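Local structure of ESX-1 secretion-associated protein EspB (Mycobacterium marinum, 7P0Z) at residues R67-L72 against K170-F175; V152-G157 against K209-M214; L219-G224 against S263-K268. The protein is secreted with the ESX-1 system of Mycobacterium marinum and assembles into a heptamer, probably forming a channel-like structure that takes part in protein transport. All coordinates share one frame; numbering follows the deposited sequence.

Contact 1: R67-L72 against K170-F175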
loop_
_atom_site.group_PDB
_atom_site.type_symbol
_atom_site.label_atom_id
_atom_site.label_comp_id
_atom_site.label_asym_id
_atom_site.label_seq_id
_atom_site.Cartn_x
_atom_site.Cartn_y
_atom_site.Cartn_z
ATOM N N ARG A 67 35.327 -13.613 11.984
ATOM C CA ARG A 67 35.799 -13.225 13.305
ATOM C C ARG A 67 34.739 -13.468 14.372
ATOM O O ARG A 67 35.051 -13.915 15.485
ATOM C CB ARG A 67 36.231 -11.771 13.340
ATOM C CG ARG A 67 36.600 -11.349 14.742
ATOM C CD ARG A 67 36.787 -9.895 14.870
ATOM N NE ARG A 67 35.555 -9.242 15.247
ATOM C CZ ARG A 67 35.502 -7.995 15.674
ATOM N NH1 ARG A 67 36.612 -7.300 15.773
ATOM N NH2 ARG A 67 34.350 -7.450 16.001
ATOM N N GLU A 68 33.487 -13.164 14.066
ATOM C CA GLU A 68 32.453 -13.409 15.063
ATOM C C GLU A 68 32.366 -14.884 15.422
ATOM O O GLU A 68 32.114 -15.238 16.575
ATOM C CB GLU A 68 31.101 -12.899 14.591
ATOM C CG GLU A 68 31.007 -11.399 14.564
ATOM C CD GLU A 68 31.547 -10.749 15.832
ATOM O OE1 GLU A 68 32.677 -10.233 15.802
ATOM O OE2 GLU A 68 30.847 -10.757 16.859
ATOM N N ARG A 69 32.578 -15.759 14.456
ATOM C CA ARG A 69 32.516 -17.175 14.777
ATOM C C ARG A 69 33.705 -17.613 15.622
ATOM O O ARG A 69 33.558 -18.469 16.497
ATOM C CB ARG A 69 32.392 -17.995 13.504
ATOM C CG ARG A 69 31.018 -17.886 12.913
ATOM C CD ARG A 69 30.811 -18.871 11.820
ATOM N NE ARG A 69 31.795 -18.710 10.770
ATOM C CZ ARG A 69 31.702 -17.818 9.800
ATOM N NH1 ARG A 69 30.680 -16.990 9.763
ATOM N NH2 ARG A 69 32.637 -17.749 8.880
ATOM N N GLN A 70 34.883 -17.035 15.405
ATOM C CA GLN A 70 35.973 -17.346 16.323
ATOM C C GLN A 70 35.642 -16.926 17.741
ATOM O O GLN A 70 35.935 -17.648 18.698
ATOM C CB GLN A 70 37.267 -16.678 15.923
ATOM C CG GLN A 70 37.971 -17.279 14.815
ATOM C CD GLN A 70 39.355 -16.722 14.747
ATOM O OE1 GLN A 70 39.732 -15.903 15.575
ATOM N NE2 GLN A 70 40.123 -17.148 13.759
ATOM N N ARG A 71 35.068 -15.743 17.902
ATOM C CA ARG A 71 34.747 -15.302 19.247
ATOM C C ARG A 71 33.690 -16.184 19.880
ATOM O O ARG A 71 33.754 -16.481 21.076
ATOM C CB ARG A 71 34.308 -13.850 19.236
ATOM C CG ARG A 71 35.434 -12.943 18.927
ATOM C CD ARG A 71 34.993 -11.544 18.864
ATOM N NE ARG A 71 36.117 -10.694 18.567
ATOM C CZ ARG A 71 36.105 -9.388 18.722
ATOM N NH1 ARG A 71 35.012 -8.792 19.146
ATOM N NH2 ARG A 71 37.178 -8.690 18.433
ATOM N N LEU A 72 32.720 -16.627 19.096
ATOM C CA LEU A 72 31.716 -17.531 19.626
ATOM C C LEU A 72 32.334 -18.852 20.064
ATOM O O LEU A 72 31.966 -19.404 21.103
ATOM C CB LEU A 72 30.631 -17.752 18.584
ATOM C CG LEU A 72 29.605 -18.847 18.826
ATOM C CD1 LEU A 72 28.611 -18.417 19.861
ATOM C CD2 LEU A 72 28.901 -19.156 17.541
ATOM N N LYS A 170 24.144 -26.206 9.811
ATOM C CA LYS A 170 24.164 -27.241 10.839
ATOM C C LYS A 170 24.987 -26.824 12.030
ATOM O O LYS A 170 24.650 -27.158 13.164
ATOM C CB LYS A 170 24.752 -28.532 10.302
ATOM C CG LYS A 170 23.907 -29.275 9.377
ATOM C CD LYS A 170 24.768 -30.289 8.714
ATOM C CE LYS A 170 25.269 -31.270 9.730
ATOM N NZ LYS A 170 26.056 -32.350 9.087
ATOM N N ARG A 171 26.077 -26.110 11.796
ATOM C CA ARG A 171 26.954 -25.727 12.882
ATOM C C ARG A 171 26.279 -24.832 13.904
ATOM O O ARG A 171 26.899 -24.517 14.913
ATOM C CB ARG A 171 28.188 -25.032 12.331
ATOM C CG ARG A 171 27.879 -23.748 11.630
ATOM C CD ARG A 171 29.128 -23.094 11.135
ATOM N NE ARG A 171 29.750 -23.799 10.025
ATOM C CZ ARG A 171 31.034 -23.694 9.713
ATOM N NH1 ARG A 171 31.822 -22.921 10.433
ATOM N NH2 ARG A 171 31.530 -24.355 8.690
ATOM N N PHE A 172 25.042 -24.413 13.690
ATOM C CA PHE A 172 24.358 -23.597 14.675
ATOM C C PHE A 172 23.178 -24.295 15.313
ATOM O O PHE A 172 22.389 -23.641 15.985
ATOM C CB PHE A 172 23.882 -22.291 14.064
ATOM C CG PHE A 172 24.935 -21.533 13.387
ATOM C CD1 PHE A 172 26.011 -21.060 14.085
ATOM C CD2 PHE A 172 24.847 -21.271 12.051
ATOM C CE1 PHE A 172 26.983 -20.353 13.461
ATOM C CE2 PHE A 172 25.814 -20.551 11.425
ATOM C CZ PHE A 172 26.888 -20.086 12.135
ATOM N N ARG A 173 23.037 -25.594 15.123
ATOM C CA ARG A 173 21.932 -26.308 15.727
ATOM C C ARG A 173 22.017 -26.261 17.246
ATOM O O ARG A 173 23.065 -26.010 17.832
ATOM C CB ARG A 173 21.918 -27.749 15.255
ATOM C CG ARG A 173 23.033 -28.541 15.797
ATOM C CD ARG A 173 23.105 -29.859 15.136
ATOM N NE ARG A 173 24.233 -30.617 15.633
ATOM C CZ ARG A 173 25.471 -30.460 15.205
ATOM N NH1 ARG A 173 25.738 -29.560 14.287
ATOM N NH2 ARG A 173 26.441 -31.191 15.704
ATOM N N ILE A 174 20.872 -26.492 17.879
ATOM C CA ILE A 174 20.795 -26.583 19.323
ATOM C C ILE A 174 21.611 -27.759 19.837
ATOM O O ILE A 174 21.978 -28.672 19.099
ATOM C CB ILE A 174 19.329 -26.723 19.747
ATOM C CG1 ILE A 174 18.769 -27.994 19.137
ATOM C CG2 ILE A 174 18.531 -25.529 19.326
ATOM C CD1 ILE A 174 17.423 -28.310 19.608
ATOM N N PHE A 175 21.885 -27.735 21.128
ATOM C CA PHE A 175 22.667 -28.785 21.750
ATOM C C PHE A 175 21.777 -29.947 22.143
ATOM O O PHE A 175 20.610 -29.770 22.475
ATOM C CB PHE A 175 23.379 -28.253 22.980
ATOM C CG PHE A 175 24.248 -27.089 22.702
ATOM C CD1 PHE A 175 25.465 -27.250 22.085
ATOM C CD2 PHE A 175 23.855 -25.823 23.065
ATOM C CE1 PHE A 175 26.262 -26.170 21.828
ATOM C CE2 PHE A 175 24.651 -24.741 22.812
ATOM C CZ PHE A 175 25.857 -24.915 22.194
#
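Arg-69 and Phe-172 meet where helix 42-81 faces the loop 170-175, joining the PE part of EspB to its PPE part. From CA the side chain of Arg-69 sets out toward the loop. CB and CG span the gap without touching it, and CD is the first atom to arrive, 4.1 Å from CZ of Phe-172. It comes in at the edge of the ring, near the ring plane, and the two side chains cross at about a right angle. The chain bends about its CG-CD bond (chi3 -58°), and the guanidinium and ring planes are 66° apart. At the polar end the closest approach to 170-175 is NE, 4.2 Å from NH1 of Arg-171, two like charges close together in a buried setting; both arginine side chains also pack on Met-27, in the loop after helix 13-23. Their repulsion is probably offset by the carbonyl oxygens of Ala-25 and Val-23, which both accept from Arg-171 NH1, and by Asp-168, whose carboxylate pairs with NH2. The same Arg-171 lays its CG over the centre of the Phe-172 ring, 3.7 Å above the plane, so aliphatic chain backs the ring that receives Arg-69. Farther along, Arg-173 curls back within the loop and gives NH1 to Lys-170 O at 2.9 Å. The loop leads on to Trp-178, the tryptophan of the WxG motif of this family, against which Phe-175 packs edge-to-face. Helix 13-23 closes over the junction through Val-23, touched by both Leu-72 and Phe-172, while helix 181-224 brings Ser-189 to Leu-72 and Lys-194 to Phe-172.

Contact 2: V152-G157 against K209-M214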
loop_
_atom_site.group_PDB
_atom_site.type_symbol
_atom_site.label_atom_id
_atom_site.label_comp_id
_atom_site.label_asym_id
_atom_site.label_seq_id
_atom_site.Cartn_x
_atom_site.Cartn_y
_atom_site.Cartn_z
ATOM N N VAL A 152 28.138 -14.441 -16.644
ATOM C CA VAL A 152 27.530 -15.720 -16.333
ATOM C C VAL A 152 28.434 -16.539 -15.429
ATOM O O VAL A 152 27.958 -17.211 -14.512
ATOM C CB VAL A 152 27.169 -16.458 -17.630
ATOM C CG1 VAL A 152 26.566 -17.779 -17.321
ATOM C CG2 VAL A 152 26.193 -15.643 -18.406
ATOM N N ASN A 153 29.745 -16.491 -15.650
ATOM C CA ASN A 153 30.648 -17.176 -14.734
ATOM C C ASN A 153 30.553 -16.593 -13.332
ATOM O O ASN A 153 30.505 -17.332 -12.343
ATOM C CB ASN A 153 32.081 -17.103 -15.239
ATOM C CG ASN A 153 32.253 -17.751 -16.583
ATOM O OD1 ASN A 153 31.505 -18.651 -16.960
ATOM N ND2 ASN A 153 33.243 -17.294 -17.325
ATOM N N PHE A 154 30.519 -15.267 -13.237
ATOM C CA PHE A 154 30.335 -14.580 -11.971
ATOM C C PHE A 154 29.063 -15.040 -11.277
ATOM O O PHE A 154 29.068 -15.372 -10.086
ATOM C CB PHE A 154 30.297 -13.085 -12.253
ATOM C CG PHE A 154 30.162 -12.225 -11.053
ATOM C CD1 PHE A 154 31.272 -11.802 -10.364
ATOM C CD2 PHE A 154 28.925 -11.810 -10.628
ATOM C CE1 PHE A 154 31.148 -10.999 -9.272
ATOM C CE2 PHE A 154 28.796 -11.012 -9.534
ATOM C CZ PHE A 154 29.913 -10.598 -8.853
ATOM N N ALA A 155 27.962 -15.067 -12.014
ATOM C CA ALA A 155 26.689 -15.448 -11.427
ATOM C C ALA A 155 26.700 -16.892 -10.961
ATOM O O ALA A 155 26.139 -17.212 -9.915
ATOM C CB ALA A 155 25.563 -15.220 -12.423
ATOM N N ASP A 156 27.307 -17.782 -11.738
ATOM C CA ASP A 156 27.382 -19.170 -11.322
ATOM C C ASP A 156 28.151 -19.299 -10.025
ATOM O O ASP A 156 27.725 -20.004 -9.108
ATOM C CB ASP A 156 28.040 -20.017 -12.398
ATOM C CG ASP A 156 27.157 -20.225 -13.578
ATOM O OD1 ASP A 156 25.938 -20.001 -13.454
ATOM O OD2 ASP A 156 27.680 -20.616 -14.640
ATOM N N GLY A 157 29.298 -18.635 -9.940
ATOM C CA GLY A 157 30.070 -18.695 -8.720
ATOM C C GLY A 157 29.290 -18.199 -7.522
ATOM O O GLY A 157 29.298 -18.820 -6.460
ATOM N N LYS A 209 21.829 -12.793 -9.171
ATOM C CA LYS A 209 20.652 -12.397 -9.913
ATOM C C LYS A 209 20.922 -11.159 -10.751
ATOM O O LYS A 209 20.522 -11.089 -11.914
ATOM C CB LYS A 209 19.506 -12.166 -8.945
ATOM C CG LYS A 209 18.245 -11.831 -9.608
ATOM C CD LYS A 209 17.166 -11.523 -8.632
ATOM C CE LYS A 209 15.938 -11.050 -9.366
ATOM N NZ LYS A 209 14.844 -10.642 -8.456
ATOM N N GLN A 210 21.612 -10.177 -10.183
ATOM C CA GLN A 210 21.961 -8.992 -10.947
ATOM C C GLN A 210 22.896 -9.323 -12.098
ATOM O O GLN A 210 22.763 -8.771 -13.194
ATOM C CB GLN A 210 22.600 -7.951 -10.048
ATOM C CG GLN A 210 21.661 -7.252 -9.142
ATOM C CD GLN A 210 22.369 -6.195 -8.363
ATOM O OE1 GLN A 210 23.549 -6.313 -8.098
ATOM N NE2 GLN A 210 21.668 -5.137 -8.017
ATOM N N ALA A 211 23.868 -10.193 -11.868
ATOM C CA ALA A 211 24.755 -10.552 -12.967
ATOM C C ALA A 211 23.992 -11.231 -14.104
ATOM O O ALA A 211 24.217 -10.934 -15.284
ATOM C CB ALA A 211 25.876 -11.446 -12.462
ATOM N N ASN A 212 23.086 -12.139 -13.765
ATOM C CA ASN A 212 22.270 -12.775 -14.786
ATOM C C ASN A 212 21.425 -11.755 -15.514
ATOM O O ASN A 212 21.221 -11.852 -16.727
ATOM C CB ASN A 212 21.386 -13.842 -14.163
ATOM C CG ASN A 212 22.099 -15.129 -13.986
ATOM O OD1 ASN A 212 22.902 -15.511 -14.818
ATOM N ND2 ASN A 212 21.813 -15.820 -12.905
ATOM N N PHE A 213 20.912 -10.781 -14.784
ATOM C CA PHE A 213 20.132 -9.726 -15.393
ATOM C C PHE A 213 20.952 -8.964 -16.418
ATOM O O PHE A 213 20.451 -8.607 -17.483
ATOM C CB PHE A 213 19.639 -8.796 -14.306
ATOM C CG PHE A 213 18.816 -7.691 -14.800
ATOM C CD1 PHE A 213 17.467 -7.848 -14.959
ATOM C CD2 PHE A 213 19.388 -6.488 -15.128
ATOM C CE1 PHE A 213 16.706 -6.825 -15.407
ATOM C CE2 PHE A 213 18.626 -5.471 -15.588
ATOM C CZ PHE A 213 17.283 -5.635 -15.723
ATOM N N MET A 214 22.210 -8.689 -16.102
ATOM C CA MET A 214 23.057 -7.979 -17.045
ATOM C C MET A 214 23.302 -8.800 -18.297
ATOM O O MET A 214 23.291 -8.271 -19.410
ATOM C CB MET A 214 24.375 -7.600 -16.393
ATOM C CG MET A 214 24.270 -6.373 -15.535
ATOM S SD MET A 214 23.511 -4.972 -16.364
ATOM C CE MET A 214 24.661 -4.687 -17.703
#
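Ala-155 and Ala-211 face each other from two helices whose shortest polar bonds are internal: Asp-156 N to Val-152 O and Phe-213 N to Lys-209 O, both 2.9 Å. No hydrogen bond spans the gap, and the contact is made by two alanine methyls, a phenylalanine edge and one amide. The helices run nearly antiparallel, at 158°, and their axes approach to 8.2 Å, a close pairing made possible by an alanine on each side. The two CB atoms of Ala-155 and Ala-211 stand 3.8 Å apart, each directed toward the opposite helix. Phe-154 adds a second partner for the methyl of Ala-211. With CG anti to the backbone N (chi1 -178°), its ring swings alongside the neighbouring helix and presents its edge, CD2 lying 3.6 Å from Ala-211 CB. That methyl sits near the ring plane, so this is a side-by-side fit rather than a stack. Asn-212 borders the pair on another flank. Its OD1 comes within 3.6 Å of Ala-155 CB, while CG and ND2 are each 3.8 Å from that same carbon; such even spacing places the methyl well out of the amide plane. Thus each alanine methyl touches its counterpart and one larger side chain. Beyond the pair, the Phe-154 ring also meets Trp-158 of its own helix, with planes at about 55°, and Leu-207 of helix 181-224. This interface between helices 149-166 and 181-224 of the PPE bundle is backed by helix 42-81, whose Ala-55 touches Phe-154 and whose Leu-51 and Ala-47 receive Gln-210 and Met-214.

Contact 3: L219-G224 against S263-K268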
loop_
_atom_site.group_PDB
_atom_site.type_symbol
_atom_site.label_atom_id
_atom_site.label_comp_id
_atom_site.label_asym_id
_atom_site.label_seq_id
_atom_site.Cartn_x
_atom_site.Cartn_y
_atom_site.Cartn_z
ATOM N N LEU A 219 21.874 -9.618 -24.189
ATOM C CA LEU A 219 21.245 -10.338 -25.288
ATOM C C LEU A 219 20.059 -9.570 -25.856
ATOM O O LEU A 219 19.888 -9.485 -27.079
ATOM C CB LEU A 219 20.806 -11.718 -24.830
ATOM C CG LEU A 219 21.964 -12.624 -24.477
ATOM C CD1 LEU A 219 21.461 -14.013 -24.240
ATOM C CD2 LEU A 219 22.999 -12.598 -25.552
ATOM N N TRP A 220 19.222 -9.027 -24.987
ATOM C CA TRP A 220 18.038 -8.315 -25.435
ATOM C C TRP A 220 18.413 -7.119 -26.290
ATOM O O TRP A 220 17.794 -6.853 -27.326
ATOM C CB TRP A 220 17.240 -7.876 -24.222
ATOM C CG TRP A 220 16.151 -6.992 -24.533
ATOM C CD1 TRP A 220 14.886 -7.342 -24.808
ATOM C CD2 TRP A 220 16.204 -5.577 -24.596
ATOM N NE1 TRP A 220 14.132 -6.237 -25.045
ATOM C CE2 TRP A 220 14.924 -5.133 -24.924
ATOM C CE3 TRP A 220 17.216 -4.638 -24.413
ATOM C CZ2 TRP A 220 14.622 -3.804 -25.070
ATOM C CZ3 TRP A 220 16.918 -3.328 -24.564
ATOM C CH2 TRP A 220 15.634 -2.916 -24.900
ATOM N N ALA A 221 19.432 -6.392 -25.873
ATOM C CA ALA A 221 19.870 -5.242 -26.630
ATOM C C ALA A 221 20.492 -5.663 -27.941
ATOM O O ALA A 221 20.386 -4.954 -28.940
ATOM C CB ALA A 221 20.866 -4.435 -25.813
ATOM N N ARG A 222 21.167 -6.795 -27.955
ATOM C CA ARG A 222 21.850 -7.172 -29.172
ATOM C C ARG A 222 20.866 -7.618 -30.235
ATOM O O ARG A 222 21.082 -7.378 -31.422
ATOM C CB ARG A 222 22.847 -8.263 -28.890
ATOM C CG ARG A 222 23.770 -8.405 -29.990
ATOM C CD ARG A 222 24.788 -9.426 -29.690
ATOM N NE ARG A 222 25.667 -9.594 -30.825
ATOM C CZ ARG A 222 26.675 -8.779 -31.036
ATOM N NH1 ARG A 222 26.851 -7.778 -30.206
ATOM N NH2 ARG A 222 27.473 -8.943 -32.074
ATOM N N ARG A 223 19.788 -8.267 -29.845
ATOM C CA ARG A 223 18.826 -8.602 -30.877
ATOM C C ARG A 223 17.793 -7.512 -31.080
ATOM O O ARG A 223 16.920 -7.660 -31.931
ATOM C CB ARG A 223 18.089 -9.898 -30.579
ATOM C CG ARG A 223 17.146 -9.753 -29.473
ATOM C CD ARG A 223 16.359 -10.985 -29.239
ATOM N NE ARG A 223 15.565 -10.811 -28.030
ATOM C CZ ARG A 223 15.956 -11.195 -26.821
ATOM N NH1 ARG A 223 17.119 -11.798 -26.661
ATOM N NH2 ARG A 223 15.179 -10.983 -25.776
ATOM N N GLY A 224 17.828 -6.447 -30.308
ATOM C CA GLY A 224 16.911 -5.371 -30.580
ATOM C C GLY A 224 17.500 -4.201 -31.312
ATOM O O GLY A 224 16.794 -3.231 -31.575
ATOM N N SER A 263 18.400 3.883 -24.588
ATOM C CA SER A 263 17.807 4.433 -23.379
ATOM C C SER A 263 17.376 3.319 -22.440
ATOM O O SER A 263 17.611 3.387 -21.226
ATOM C CB SER A 263 16.619 5.323 -23.720
ATOM O OG SER A 263 15.559 4.545 -24.227
ATOM N N GLU A 264 16.730 2.290 -22.985
ATOM C CA GLU A 264 16.396 1.124 -22.179
ATOM C C GLU A 264 17.636 0.553 -21.508
ATOM O O GLU A 264 17.644 0.279 -20.305
ATOM C CB GLU A 264 15.756 0.068 -23.058
ATOM C CG GLU A 264 15.025 -1.000 -22.331
ATOM C CD GLU A 264 13.626 -0.614 -22.022
ATOM O OE1 GLU A 264 13.142 0.365 -22.616
ATOM O OE2 GLU A 264 12.985 -1.305 -21.225
ATOM N N TYR A 265 18.690 0.366 -22.288
ATOM C CA TYR A 265 19.918 -0.209 -21.779
ATOM C C TYR A 265 20.492 0.626 -20.658
ATOM O O TYR A 265 20.960 0.092 -19.656
ATOM C CB TYR A 265 20.924 -0.311 -22.907
ATOM C CG TYR A 265 22.057 -1.247 -22.672
ATOM C CD1 TYR A 265 23.227 -0.809 -22.089
ATOM C CD2 TYR A 265 21.979 -2.557 -23.071
ATOM C CE1 TYR A 265 24.277 -1.661 -21.893
ATOM C CE2 TYR A 265 23.018 -3.412 -22.894
ATOM C CZ TYR A 265 24.167 -2.968 -22.307
ATOM O OH TYR A 265 25.202 -3.840 -22.130
ATOM N N ASN A 266 20.478 1.937 -20.816
ATOM C CA ASN A 266 21.123 2.781 -19.838
ATOM C C ASN A 266 20.343 2.821 -18.550
ATOM O O ASN A 266 20.930 2.923 -17.474
ATOM C CB ASN A 266 21.308 4.170 -20.401
ATOM C CG ASN A 266 22.405 4.220 -21.401
ATOM O OD1 ASN A 266 23.150 3.263 -21.556
ATOM N ND2 ASN A 266 22.508 5.326 -22.111
ATOM N N THR A 267 19.027 2.733 -18.618
ATOM C CA THR A 267 18.346 2.792 -17.339
ATOM C C THR A 267 18.333 1.445 -16.646
ATOM O O THR A 267 18.476 1.380 -15.427
ATOM C CB THR A 267 16.937 3.325 -17.497
ATOM O OG1 THR A 267 16.202 2.477 -18.369
ATOM C CG2 THR A 267 17.009 4.697 -18.075
ATOM N N LYS A 268 18.162 0.361 -17.384
ATOM C CA LYS A 268 18.097 -0.921 -16.712
ATOM C C LYS A 268 19.457 -1.402 -16.246
ATOM O O LYS A 268 19.523 -2.231 -15.345
ATOM C CB LYS A 268 17.475 -1.964 -17.616
ATOM C CG LYS A 268 16.024 -1.761 -17.795
ATOM C CD LYS A 268 15.405 -2.952 -18.415
ATOM C CE LYS A 268 13.966 -2.684 -18.635
ATOM N NZ LYS A 268 13.295 -2.424 -17.359
#
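Trp-220 and Glu-264 are brought together by first torsions that set CG anti to the backbone N in both, chi1 171° and -164°, each side chain leaving its helix toward the other; Tyr-265 has its CG placed the same way. The contact belongs to the helical bundle of the PPE part of EspB, near the C-terminal end of the long helix 181-224, where helix 244-268 passes it in roughly the opposite direction. The six-membered half of the indole does the touching. Its outermost atom, Trp-220 CH2, reaches Glu-264 CG at 3.3 Å and Glu-264 CB at 3.5 Å, a tight fit. The adjacent Trp-220 CZ3 lies 3.7 Å from the same CG. Glu-264 therefore offers its aliphatic stem, and the two side chains cross at about a right angle. A bend at chi2 carries the carboxylate aside, and its plane ends up 47° from that of the indole. This pair sits toward the partly exposed side of the contact, whereas the next residue of each helix, Ala-221 and Tyr-265, is buried. The CD2-CE2 bond of Tyr-265 meets the Ala-221 methyl. The phenol end is held on the long helix as well, since Tyr-265 OH is hydrogen-bonded to Gln-218, while Leu-41 and Ala-44 pack against the same side chain. On the other side of helix 181-224, Arg-223 lays a face of its guanidinium over CA of Trp-220 and forms a salt bridge to Glu-259 of a neighbouring subunit. At the buried end of the contact, the Ala-221 methyl carbon CB lies 3.5 Å from Tyr-265 CD2 and 3.8 Å from Tyr-265 CE2.

Overall arrangement
The three contacts are spread along an elongated helical molecule. Contacts 1 and 3 lie on opposite sides of the chain's centre, about 45 Å apart between centres, with contact 2 close to the middle. Contacts 2 and 3 share helix 181-224; their centres are about 17 Å apart and they touch where Phe-213 CE2 packs against Lys-268 O at 3.4 Å. Contact 1 stays separate, its nearest atoms about 16 Å from those of contact 2, although helix 181-224 also borders it. Contact 1 joins the PE and PPE parts, whereas the other two are internal to the PPE part. Residues at contacts 1 and 3 also reach the same neighbouring subunit, so the interface with it involves regions on both sides of the chain's centre.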